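Local coordinates for FEZ-1 protein (Fluoribacter gormanii, PDB 5WCK) that probably hydrolyses beta-lactam antibiotics, as a monomeric subclass B3 metallo-beta-lactamase with two zinc ions in its active site, at residues Phe61-Ala72 against Gln86-Asp97; His73-Lys84 against Thr117-Asp125. The protein carries 2 engineered substitutions. One frame throughout, in Å; residues are numbered along the deposited sequence.

Contact 1. Residues Phe61-Ala72 against Gln86-Asp97. With ZN (zinc ion), chain D; SO4 (sulfate ion), chain E.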
loop_
_atom_site.group_PDB
_atom_site.type_symbol
_atom_site.label_atom_id
_atom_site.label_comp_id
_atom_site.label_asym_id
_atom_site.label_seq_id
_atom_site.Cartn_x
_atom_site.Cartn_y
_atom_site.Cartn_z
ATOM N N PHE A 61 -10.739 -14.078 -10.535
ATOM C CA PHE A 61 -9.562 -13.298 -10.848
ATOM C C PHE A 61 -9.830 -12.431 -12.082
ATOM O O PHE A 61 -9.390 -11.265 -12.145
ATOM C CB PHE A 61 -8.374 -14.242 -11.035
ATOM C CG PHE A 61 -7.020 -13.592 -11.104
ATOM C CD1 PHE A 61 -6.621 -12.666 -10.159
ATOM C CD2 PHE A 61 -6.109 -13.972 -12.086
ATOM C CE1 PHE A 61 -5.362 -12.101 -10.212
ATOM C CE2 PHE A 61 -4.830 -13.437 -12.117
ATOM C CZ PHE A 61 -4.466 -12.483 -11.186
ATOM N N SER A 62 -10.601 -12.978 -13.042
ATOM C CA SER A 62 -10.936 -12.298 -14.284
ATOM C C SER A 62 -11.800 -11.058 -14.036
ATOM O O SER A 62 -11.936 -10.245 -14.932
ATOM C CB SER A 62 -11.647 -13.252 -15.249
ATOM O OG SER A 62 -12.853 -13.733 -14.689
ATOM N N ASP A 63 -12.375 -10.917 -12.832
ATOM C CA ASP A 63 -13.187 -9.727 -12.518
ATOM C C ASP A 63 -12.325 -8.585 -11.965
ATOM O O ASP A 63 -12.883 -7.571 -11.563
ATOM C CB ASP A 63 -14.270 -10.053 -11.487
ATOM C CG ASP A 63 -15.484 -10.763 -12.069
ATOM O OD1 ASP A 63 -15.641 -10.724 -13.302
ATOM O OD2 ASP A 63 -16.243 -11.360 -11.275
ATOM N N THR A 64 -10.994 -8.727 -11.946
ATOM C CA THR A 64 -10.126 -7.631 -11.485
ATOM C C THR A 64 -10.103 -6.539 -12.561
ATOM O O THR A 64 -9.500 -6.721 -13.643
ATOM C CB THR A 64 -8.696 -8.111 -11.219
ATOM O OG1 THR A 64 -8.712 -9.249 -10.362
ATOM C CG2 THR A 64 -7.820 -7.047 -10.596
ATOM N N LYS A 65 -10.769 -5.414 -12.276
ATOM C CA LYS A 65 -10.923 -4.322 -13.234
ATOM C C LYS A 65 -9.834 -3.248 -13.095
ATOM O O LYS A 65 -9.523 -2.542 -14.085
ATOM C CB LYS A 65 -12.265 -3.618 -13.040
ATOM C CG LYS A 65 -13.487 -4.500 -13.231
ATOM C CD LYS A 65 -13.639 -5.015 -14.638
ATOM C CE LYS A 65 -14.927 -5.787 -14.827
ATOM N NZ LYS A 65 -15.006 -6.372 -16.185
ATOM N N ILE A 66 -9.315 -3.064 -11.874
ATOM C CA ILE A 66 -8.420 -1.948 -11.534
ATOM C C ILE A 66 -7.322 -2.507 -10.634
ATOM O O ILE A 66 -7.624 -3.264 -9.704
ATOM C CB ILE A 66 -9.162 -0.788 -10.824
ATOM C CG1 ILE A 66 -10.263 -0.188 -11.714
ATOM C CG2 ILE A 66 -8.182 0.285 -10.403
ATOM C CD1 ILE A 66 -11.090 0.893 -11.031
ATOM N N LEU A 67 -6.077 -2.123 -10.938
ATOM C CA LEU A 67 -4.903 -2.446 -10.135
ATOM C C LEU A 67 -4.290 -1.147 -9.621
ATOM O O LEU A 67 -4.020 -0.220 -10.410
ATOM C CB LEU A 67 -3.882 -3.194 -11.002
ATOM C CG LEU A 67 -2.555 -3.541 -10.316
ATOM C CD1 LEU A 67 -2.726 -4.445 -9.103
ATOM C CD2 LEU A 67 -1.603 -4.181 -11.308
ATOM N N LEU A 68 -4.131 -1.068 -8.289
ATOM C CA LEU A 68 -3.489 0.043 -7.579
ATOM C C LEU A 68 -2.317 -0.512 -6.777
ATOM O O LEU A 68 -2.238 -1.724 -6.558
ATOM C CB LEU A 68 -4.484 0.704 -6.618
ATOM C CG LEU A 68 -5.845 1.062 -7.185
ATOM C CD1 LEU A 68 -6.761 1.557 -6.079
ATOM C CD2 LEU A 68 -5.719 2.085 -8.303
ATOM N N ILE A 69 -1.441 0.399 -6.350
ATOM C CA ILE A 69 -0.327 0.083 -5.495
ATOM C C ILE A 69 -0.220 1.108 -4.366
ATOM O O ILE A 69 -0.643 2.275 -4.485
ATOM C CB ILE A 69 0.989 -0.011 -6.278
ATOM C CG1 ILE A 69 1.315 1.280 -7.030
ATOM C CG2 ILE A 69 0.971 -1.234 -7.183
ATOM C CD1 ILE A 69 2.684 1.311 -7.691
ATOM N N SER A 70 0.444 0.684 -3.281
ATOM C CA SER A 70 0.807 1.594 -2.191
ATOM C C SER A 70 1.944 2.533 -2.622
ATOM O O SER A 70 1.917 3.715 -2.345
ATOM C CB SER A 70 1.228 0.832 -0.962
ATOM O OG SER A 70 0.111 0.167 -0.380
ATOM N N HIS A 71 2.987 1.959 -3.215
ATOM C CA HIS A 71 4.107 2.763 -3.684
ATOM C C HIS A 71 4.970 1.932 -4.640
ATOM O O HIS A 71 4.873 0.718 -4.673
ATOM C CB HIS A 71 4.916 3.344 -2.511
ATOM C CG HIS A 71 5.669 2.375 -1.668
ATOM N ND1 HIS A 71 5.203 1.925 -0.429
ATOM C CD2 HIS A 71 6.878 1.803 -1.839
ATOM C CE1 HIS A 71 6.112 1.136 0.113
ATOM N NE2 HIS A 71 7.155 1.049 -0.722
ATOM N N ALA A 72 5.820 2.637 -5.396
ATOM C CA ALA A 72 6.605 2.040 -6.489
ATOM C C ALA A 72 7.933 1.475 -5.972
ATOM O O ALA A 72 8.991 2.023 -6.239
ATOM C CB ALA A 72 6.824 3.060 -7.587
ATOM N N GLN A 86 -2.759 -11.183 -17.299
ATOM C CA GLN A 86 -3.661 -12.274 -16.942
ATOM C C GLN A 86 -5.103 -11.792 -16.776
ATOM O O GLN A 86 -6.004 -12.605 -16.903
ATOM C CB GLN A 86 -3.173 -12.993 -15.686
ATOM C CG GLN A 86 -1.872 -13.761 -15.920
ATOM C CD GLN A 86 -1.288 -14.381 -14.673
ATOM O OE1 GLN A 86 -2.001 -14.809 -13.769
ATOM N NE2 GLN A 86 0.039 -14.396 -14.591
ATOM N N THR A 87 -5.307 -10.490 -16.514
ATOM C CA THR A 87 -6.668 -9.978 -16.175
ATOM C C THR A 87 -7.114 -8.795 -17.039
ATOM O O THR A 87 -8.301 -8.464 -17.024
ATOM C CB THR A 87 -6.762 -9.504 -14.717
ATOM O OG1 THR A 87 -5.977 -8.310 -14.559
ATOM C CG2 THR A 87 -6.355 -10.576 -13.731
ATOM N N LYS A 88 -6.168 -8.108 -17.686
ATOM C CA LYS A 88 -6.417 -6.847 -18.396
ATOM C C LYS A 88 -6.932 -5.744 -17.446
ATOM O O LYS A 88 -7.590 -4.807 -17.882
ATOM C CB LYS A 88 -7.413 -7.040 -19.547
ATOM C CG LYS A 88 -7.139 -8.214 -20.477
ATOM C CD LYS A 88 -5.732 -8.290 -21.016
ATOM C CE LYS A 88 -5.573 -9.440 -21.987
ATOM N NZ LYS A 88 -4.152 -9.823 -22.163
ATOM N N ALA A 89 -6.557 -5.827 -16.168
ATOM C CA ALA A 89 -6.951 -4.760 -15.224
ATOM C C ALA A 89 -6.305 -3.446 -15.651
ATOM O O ALA A 89 -5.271 -3.498 -16.269
ATOM C CB ALA A 89 -6.478 -5.086 -13.822
ATOM N N LYS A 90 -6.942 -2.321 -15.334
ATOM C CA LYS A 90 -6.350 -0.997 -15.615
ATOM C C LYS A 90 -5.451 -0.610 -14.444
ATOM O O LYS A 90 -5.932 -0.587 -13.333
ATOM C CB LYS A 90 -7.450 0.038 -15.790
ATOM C CG LYS A 90 -8.314 -0.299 -16.982
ATOM C CD LYS A 90 -9.292 0.756 -17.231
ATOM C CE LYS A 90 -10.511 0.615 -16.373
ATOM N NZ LYS A 90 -11.666 0.930 -17.238
ATOM N N TYR A 91 -4.221 -0.242 -14.769
ATOM C CA TYR A 91 -3.202 0.093 -13.753
ATOM C C TYR A 91 -3.200 1.608 -13.538
ATOM O O TYR A 91 -2.969 2.339 -14.457
ATOM C CB TYR A 91 -1.849 -0.349 -14.306
ATOM C CG TYR A 91 -0.728 -0.516 -13.316
ATOM C CD1 TYR A 91 -0.945 -0.532 -11.957
ATOM C CD2 TYR A 91 0.561 -0.662 -13.767
ATOM C CE1 TYR A 91 0.098 -0.709 -11.068
ATOM C CE2 TYR A 91 1.611 -0.849 -12.894
ATOM C CZ TYR A 91 1.377 -0.903 -11.538
ATOM O OH TYR A 91 2.436 -1.095 -10.710
ATOM N N MET A 92 -3.393 2.028 -12.285
ATOM C CA MET A 92 -3.471 3.440 -11.981
ATOM C C MET A 92 -2.439 3.731 -10.884
ATOM O O MET A 92 -2.389 3.031 -9.861
ATOM C CB MET A 92 -4.876 3.838 -11.518
ATOM C CG MET A 92 -5.973 3.327 -12.429
ATOM S SD MET A 92 -7.577 4.016 -11.958
ATOM C CE MET A 92 -8.592 3.203 -13.195
ATOM N N VAL A 93 -1.643 4.773 -11.100
ATOM C CA VAL A 93 -0.455 5.080 -10.277
ATOM C C VAL A 93 -0.344 6.603 -10.102
ATOM O O VAL A 93 -0.518 7.389 -11.029
ATOM C CB VAL A 93 0.837 4.495 -10.877
ATOM C CG1 VAL A 93 2.051 4.880 -10.057
ATOM C CG2 VAL A 93 0.780 2.995 -11.048
ATOM N N MET A 94 -0.034 7.024 -8.864
ATOM C CA MET A 94 0.253 8.409 -8.510
ATOM C C MET A 94 1.388 8.951 -9.404
ATOM O O MET A 94 2.431 8.326 -9.528
ATOM C CB MET A 94 0.684 8.480 -7.042
ATOM C CG MET A 94 0.809 9.885 -6.459
ATOM S SD MET A 94 -0.713 10.880 -6.391
ATOM C CE MET A 94 -1.574 10.008 -5.082
ATOM N N ASP A 95 1.140 10.136 -9.973
ATOM C CA ASP A 95 1.995 10.872 -10.899
ATOM C C ASP A 95 3.476 10.716 -10.539
ATOM O O ASP A 95 4.288 10.291 -11.381
ATOM C CB ASP A 95 1.544 12.325 -10.956
ATOM C CG ASP A 95 2.220 13.176 -12.025
ATOM O OD1 ASP A 95 2.784 12.595 -12.983
ATOM O OD2 ASP A 95 2.126 14.417 -11.913
ATOM N N GLU A 96 3.828 11.056 -9.300
ATOM C CA GLU A 96 5.229 11.138 -8.891
ATOM C C GLU A 96 5.938 9.780 -8.908
ATOM O O GLU A 96 7.200 9.753 -8.927
ATOM C CB GLU A 96 5.334 11.760 -7.501
ATOM C CG GLU A 96 5.011 13.255 -7.445
ATOM C CD GLU A 96 3.547 13.696 -7.421
ATOM O OE1 GLU A 96 2.615 12.827 -7.532
ATOM O OE2 GLU A 96 3.305 14.928 -7.318
ATOM N N ASP A 97 5.189 8.660 -8.898
ATOM C CA ASP A 97 5.791 7.331 -8.970
ATOM C C ASP A 97 5.729 6.667 -10.367
ATOM O O ASP A 97 6.222 5.578 -10.533
ATOM C CB ASP A 97 5.172 6.386 -7.944
ATOM C CG ASP A 97 5.883 6.346 -6.605
ATOM O OD1 ASP A 97 6.931 7.031 -6.448
ATOM O OD2 ASP A 97 5.356 5.640 -5.718
HETATM ZN ZN ZN D . 9.104 0.645 -0.093
HETATM S S SO4 E . -10.986 -17.077 -12.596
HETATM O O1 SO4 E . -9.928 -18.107 -12.783
HETATM O O2 SO4 E . -12.267 -17.563 -13.171
HETATM O O3 SO4 E . -11.224 -16.877 -11.179
HETATM O O4 SO4 E . -10.614 -15.872 -13.342
HETATM O O HOH W 1 -10.313 -10.345 -17.183
HETATM O O HOH W 2 -10.119 -6.530 -16.265
HETATM O O HOH W 3 -10.454 -3.356 -16.652
HETATM O O HOH W 4 -1.920 3.127 -7.207
HETATM O O HOH W 5 9.057 -1.266 0.382
#

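Contact 2. Residues His73-Lys84 against Thr117-Asp125. With ZN (zinc ion), chain C; ZN (zinc ion), chain D.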
loop_
_atom_site.group_PDB
_atom_site.type_symbol
_atom_site.label_atom_id
_atom_site.label_comp_id
_atom_site.label_asym_id
_atom_site.label_seq_id
_atom_site.Cartn_x
_atom_site.Cartn_y
_atom_site.Cartn_z
ATOM N N HIS A 73 7.857 0.367 -5.235
ATOM C CA HIS A 73 8.977 -0.502 -4.929
ATOM C C HIS A 73 8.613 -1.932 -5.345
ATOM O O HIS A 73 7.440 -2.315 -5.364
ATOM C CB HIS A 73 9.359 -0.447 -3.450
ATOM C CG HIS A 73 10.162 0.743 -3.058
ATOM N ND1 HIS A 73 10.207 1.219 -1.736
ATOM C CD2 HIS A 73 10.976 1.548 -3.781
ATOM C CE1 HIS A 73 11.028 2.257 -1.696
ATOM N NE2 HIS A 73 11.480 2.503 -2.928
ATOM N N PHE A 74 9.640 -2.719 -5.665
ATOM C CA PHE A 74 9.428 -4.075 -6.185
ATOM C C PHE A 74 8.537 -4.932 -5.276
ATOM O O PHE A 74 7.785 -5.780 -5.785
ATOM C CB PHE A 74 10.766 -4.791 -6.432
ATOM C CG PHE A 74 11.467 -5.226 -5.175
ATOM C CD1 PHE A 74 12.280 -4.353 -4.473
ATOM C CD2 PHE A 74 11.267 -6.494 -4.655
ATOM C CE1 PHE A 74 12.886 -4.735 -3.286
ATOM C CE2 PHE A 74 11.875 -6.877 -3.470
ATOM C CZ PHE A 74 12.679 -5.997 -2.782
ATOM N N ASP A 75 8.619 -4.750 -3.948
ATOM C CA ASP A 75 7.895 -5.616 -3.022
ATOM C C ASP A 75 6.385 -5.343 -3.068
ATOM O O ASP A 75 5.636 -6.173 -2.576
ATOM C CB ASP A 75 8.447 -5.550 -1.594
ATOM C CG ASP A 75 8.487 -4.179 -0.946
ATOM O OD1 ASP A 75 8.763 -3.211 -1.671
ATOM O OD2 ASP A 75 8.306 -4.088 0.294
ATOM N N HIS A 76 5.958 -4.197 -3.617
ATOM C CA HIS A 76 4.534 -3.891 -3.760
ATOM C C HIS A 76 4.051 -3.932 -5.205
ATOM O O HIS A 76 2.841 -4.092 -5.418
ATOM C CB HIS A 76 4.211 -2.541 -3.093
ATOM C CG HIS A 76 4.721 -2.511 -1.698
ATOM N ND1 HIS A 76 4.159 -3.264 -0.695
ATOM C CD2 HIS A 76 5.826 -1.948 -1.163
ATOM C CE1 HIS A 76 4.878 -3.136 0.406
ATOM N NE2 HIS A 76 5.880 -2.312 0.172
ATOM N N ALA A 77 4.961 -3.809 -6.181
ATOM C CA ALA A 77 4.581 -3.532 -7.574
ATOM C C ALA A 77 5.210 -4.497 -8.592
ATOM O O ALA A 77 4.909 -4.365 -9.773
ATOM C CB ALA A 77 4.939 -2.116 -7.933
ATOM N N ALA A 78 6.089 -5.412 -8.180
ATOM C CA ALA A 78 6.806 -6.250 -9.192
ATOM C C ALA A 78 5.842 -7.116 -10.013
ATOM O O ALA A 78 6.106 -7.382 -11.197
ATOM C CB ALA A 78 7.821 -7.126 -8.523
ATOM N N GLY A 79 4.752 -7.555 -9.398
ATOM C CA GLY A 79 3.781 -8.473 -10.035
ATOM C C GLY A 79 2.819 -7.797 -11.003
ATOM O O GLY A 79 1.956 -8.475 -11.567
ATOM N N SER A 80 2.918 -6.478 -11.203
ATOM C CA SER A 80 1.858 -5.725 -11.887
ATOM C C SER A 80 1.728 -6.148 -13.355
ATOM O O SER A 80 0.609 -6.318 -13.836
ATOM C CB SER A 80 2.017 -4.251 -11.742
ATOM O OG SER A 80 1.812 -3.873 -10.365
ATOM N N GLU A 81 2.854 -6.317 -14.056
ATOM C CA GLU A 81 2.764 -6.696 -15.492
ATOM C C GLU A 81 2.032 -8.040 -15.635
ATOM O O GLU A 81 1.167 -8.174 -16.519
ATOM C CB GLU A 81 4.137 -6.706 -16.153
ATOM C CG GLU A 81 4.070 -7.070 -17.638
ATOM C CD GLU A 81 3.190 -6.205 -18.525
ATOM O OE1 GLU A 81 2.846 -5.069 -18.138
ATOM O OE2 GLU A 81 2.863 -6.671 -19.657
ATOM N N LEU A 82 2.374 -9.029 -14.800
ATOM C CA LEU A 82 1.703 -10.331 -14.829
ATOM C C LEU A 82 0.198 -10.173 -14.610
ATOM O O LEU A 82 -0.611 -10.783 -15.300
ATOM C CB LEU A 82 2.272 -11.252 -13.750
ATOM C CG LEU A 82 3.684 -11.770 -13.996
ATOM C CD1 LEU A 82 4.233 -12.356 -12.705
ATOM C CD2 LEU A 82 3.670 -12.816 -15.113
ATOM N N ILE A 83 -0.189 -9.348 -13.630
ATOM C CA ILE A 83 -1.615 -9.163 -13.352
ATOM C C ILE A 83 -2.307 -8.540 -14.570
ATOM O O ILE A 83 -3.403 -8.953 -14.922
ATOM C CB ILE A 83 -1.833 -8.364 -12.056
ATOM C CG1 ILE A 83 -1.364 -9.228 -10.881
ATOM C CG2 ILE A 83 -3.293 -7.942 -11.924
ATOM C CD1 ILE A 83 -1.543 -8.642 -9.515
ATOM N N LYS A 84 -1.667 -7.565 -15.203
ATOM C CA LYS A 84 -2.224 -6.901 -16.390
ATOM C C LYS A 84 -2.369 -7.942 -17.516
ATOM O O LYS A 84 -3.399 -7.968 -18.199
ATOM C CB LYS A 84 -1.350 -5.737 -16.852
ATOM C CG LYS A 84 -1.295 -4.535 -15.913
ATOM C CD LYS A 84 -0.619 -3.352 -16.538
ATOM C CE LYS A 84 -1.474 -2.646 -17.574
ATOM N NZ LYS A 84 -0.694 -1.697 -18.399
ATOM N N THR A 117 16.681 -4.536 -7.184
ATOM C CA THR A 117 15.404 -3.878 -6.908
ATOM C C THR A 117 14.580 -3.661 -8.176
ATOM O O THR A 117 13.469 -3.133 -8.093
ATOM C CB THR A 117 15.623 -2.527 -6.205
ATOM O OG1 THR A 117 16.252 -1.597 -7.100
ATOM C CG2 THR A 117 16.423 -2.678 -4.932
ATOM N N TYR A 118 15.104 -4.053 -9.346
ATOM C CA TYR A 118 14.406 -3.807 -10.582
ATOM C C TYR A 118 13.251 -4.802 -10.729
ATOM O O TYR A 118 13.209 -5.847 -10.084
ATOM C CB TYR A 118 15.322 -3.954 -11.799
ATOM C CG TYR A 118 16.495 -3.013 -11.894
ATOM C CD1 TYR A 118 16.627 -1.880 -11.106
ATOM C CD2 TYR A 118 17.512 -3.291 -12.793
ATOM C CE1 TYR A 118 17.721 -1.034 -11.223
ATOM C CE2 TYR A 118 18.613 -2.459 -12.923
ATOM C CZ TYR A 118 18.723 -1.327 -12.133
ATOM O OH TYR A 118 19.815 -0.523 -12.269
ATOM N N PHE A 119 12.283 -4.435 -11.561
ATOM C CA PHE A 119 11.122 -5.290 -11.816
ATOM C C PHE A 119 10.611 -5.034 -13.235
ATOM O O PHE A 119 11.039 -4.119 -13.913
ATOM C CB PHE A 119 10.068 -5.053 -10.720
ATOM C CG PHE A 119 9.674 -3.615 -10.498
ATOM C CD1 PHE A 119 10.422 -2.787 -9.667
ATOM C CD2 PHE A 119 8.536 -3.090 -11.080
ATOM C CE1 PHE A 119 10.049 -1.468 -9.451
ATOM C CE2 PHE A 119 8.167 -1.774 -10.870
ATOM C CZ PHE A 119 8.925 -0.965 -10.053
ATOM N N THR A 120 9.685 -5.872 -13.686
ATOM C CA THR A 120 9.167 -5.808 -15.063
ATOM C C THR A 120 8.503 -4.464 -15.334
ATOM O O THR A 120 7.645 -4.015 -14.564
ATOM C CB THR A 120 8.206 -6.971 -15.321
ATOM O OG1 THR A 120 8.904 -8.180 -15.022
ATOM C CG2 THR A 120 7.692 -6.991 -16.743
ATOM N N GLN A 121 8.897 -3.836 -16.445
ATOM C CA GLN A 121 8.282 -2.611 -16.927
ATOM C C GLN A 121 6.809 -2.861 -17.302
ATOM O O GLN A 121 6.415 -3.949 -17.740
ATOM C CB GLN A 121 9.067 -2.069 -18.125
ATOM C CG GLN A 121 10.501 -1.693 -17.778
ATOM C CD GLN A 121 11.248 -1.091 -18.945
ATOM O OE1 GLN A 121 10.668 -0.748 -19.968
ATOM N NE2 GLN A 121 12.546 -0.919 -18.771
ATOM N N SER A 122 5.978 -1.844 -17.055
ATOM C CA SER A 122 4.577 -1.893 -17.412
ATOM C C SER A 122 4.160 -0.481 -17.821
ATOM O O SER A 122 4.911 0.481 -17.624
ATOM C CB SER A 122 3.761 -2.450 -16.281
ATOM O OG SER A 122 3.865 -1.574 -15.193
ATOM N N THR A 123 2.978 -0.368 -18.428
ATOM C CA THR A 123 2.418 0.927 -18.708
ATOM C C THR A 123 1.335 1.226 -17.675
ATOM O O THR A 123 0.686 0.324 -17.152
ATOM C CB THR A 123 1.882 0.976 -20.142
ATOM O OG1 THR A 123 0.910 -0.056 -20.260
ATOM C CG2 THR A 123 2.961 0.760 -21.176
ATOM N N VAL A 124 1.163 2.518 -17.432
ATOM C CA VAL A 124 0.147 3.026 -16.530
ATOM C C VAL A 124 -1.042 3.502 -17.376
ATOM O O VAL A 124 -0.913 4.364 -18.244
ATOM C CB VAL A 124 0.743 4.127 -15.637
ATOM C CG1 VAL A 124 -0.323 4.889 -14.859
ATOM C CG2 VAL A 124 1.800 3.544 -14.706
ATOM N N ASP A 125 -2.223 2.978 -17.049
ATOM C CA ASP A 125 -3.459 3.305 -17.783
ATOM C C ASP A 125 -4.076 4.637 -17.326
ATOM O O ASP A 125 -4.712 5.330 -18.128
ATOM C CB ASP A 125 -4.428 2.138 -17.658
ATOM C CG ASP A 125 -3.866 0.890 -18.304
ATOM O OD1 ASP A 125 -3.620 0.950 -19.523
ATOM O OD2 ASP A 125 -3.622 -0.097 -17.590
HETATM ZN ZN ZN C . 7.696 -2.419 1.315
HETATM ZN ZN ZN D . 9.104 0.645 -0.093
HETATM O O HOH W 6 12.097 -1.457 -6.236
HETATM O O HOH W 5 9.057 -1.266 0.382
HETATM O O HOH W 7 5.450 -5.247 -13.159
HETATM O O HOH W 8 8.711 -8.025 -12.059
HETATM O O HOH W 9 1.815 -2.902 -19.366
HETATM O O HOH W 10 -2.199 -0.932 -20.632
#

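Contact 1. Residues Phe61-Ala72 against Gln86-Asp97
Lys90 N donates almost straight to Lys65 O (2.9 Å), Leu67 N to Lys90 O (2.8 Å), and Met92 N to Leu67 O (3.0 Å), joining strands 64-68 and 90-94, which run parallel with axes 25° apart and 4.6 Å at closest approach. Beyond these a water takes over, accepting from Ile69 N and donating to Met92 O. At the other end one water donates to Ser62 O and Thr87 O; another lies in bonding reach of Thr64 O and Thr87 O, though it has more acceptors near than protons to give. The Thr87 hydroxyl bonds to Ile83 O and accepts from Ala89 N in an ST turn, while its methyl CG2 sits over the Phe61 ring, 3.6 Å from the centroid and 12° off the normal, a CH-pi contact. Phe61 O takes both Thr64 N and Thr64 OG1. On one side of the sheet Leu67, with CG anti to N (chi1 177°), lays CD2 over a face of the Tyr91 ring; on the other, Ile66 CD1 meets Met92 CE at 4.0 Å. Ala72 N reaches Asp97 OD2 (3.1 Å) from above the carboxylate plane, an oxygen shared with Thr150. Beside it, His71 NE2 binds zinc while ND1 bonds to Gly173 O. Helices 74-77 and 80-87, between the two parallel neighbouring strands, make a beta-alpha-beta crossover of the metallo-beta-lactamase fold, with a zinc ligand just beyond the first strand.

Contact 2. Residues His73-Lys84 against Thr117-Asp125
Phe119 fills the apolar centre, its ring lying against Phe74 and Ala77 of helix 74-77, with CB against Ala78 just after it. Phe119 CB meets Ala78 CB at 3.8 Å, and Phe119 CD1 lies equally close to Phe74 CB; Ala77 CB is a looser neighbour. With chi1 at 53°, Phe119 CG stands between its own N and carbonyl carbon, which sets the ring against Phe74 and Ala77. Ile101 of helix 95-103 also touches this side chain. Beside the ring, Phe74 CB packs on Thr117 O at 3.6 Å.

Water then fills the join between the two backbones. One molecule accepts from Phe74 N and donates to Thr117 O; a second donates to Ala78 O and accepts from Thr120 N; a third donates to Ala78 O and Thr120 O while accepting from Glu81 N. Glu81 CB rests on Thr120 CG2 (3.6 Å), the side chains crossing at about a right angle. A bend at chi2 (57°) carries the Glu81 carboxylate to Ser122, OE1 lying 3.3 Å from its CB.

At the polar edge, Lys84 NZ donates to Thr123 O at 2.7 Å, from above the carbonyl plane, and makes a salt bridge to Asp125 OD2 at 3.4 Å. Two waters also accept from the ammonium, one linking it to Glu81 OE1 and Thr123 N, the other to Asp125 OD1. Asp125 OD2 has a second partner in Tyr91 N. Residues 73-76 supply the last part of the HxHxDH motif, whose first histidine is His71: His73 ligates one zinc, Asp75 and His76 the other. The 117-125 loop thus packs against the segment that carries three ligands of the dinuclear zinc site of metallo-beta-lactamases.

Contact 1 is mostly buried and belongs to the sheet, built from direct backbone bonds and apolar packing, including CH-pi contacts to two rings, with waters mainly where the direct pairing ends. Contact 2 is only partly buried; its loop holds to the helices by a phenylalanine-centred apolar patch, by waters and by a lysine. Their segments alternate along the chain, and both use helix 80-87. Tyr91 joins them: its OH lies 2.9 Å from Ser80 OG and its O 2.8 Å from Asp125 N, both probable hydrogen bonds. At the metals, His71 and His73 bind the same zinc, completed by His149, and one water bridges this ion to its neighbour.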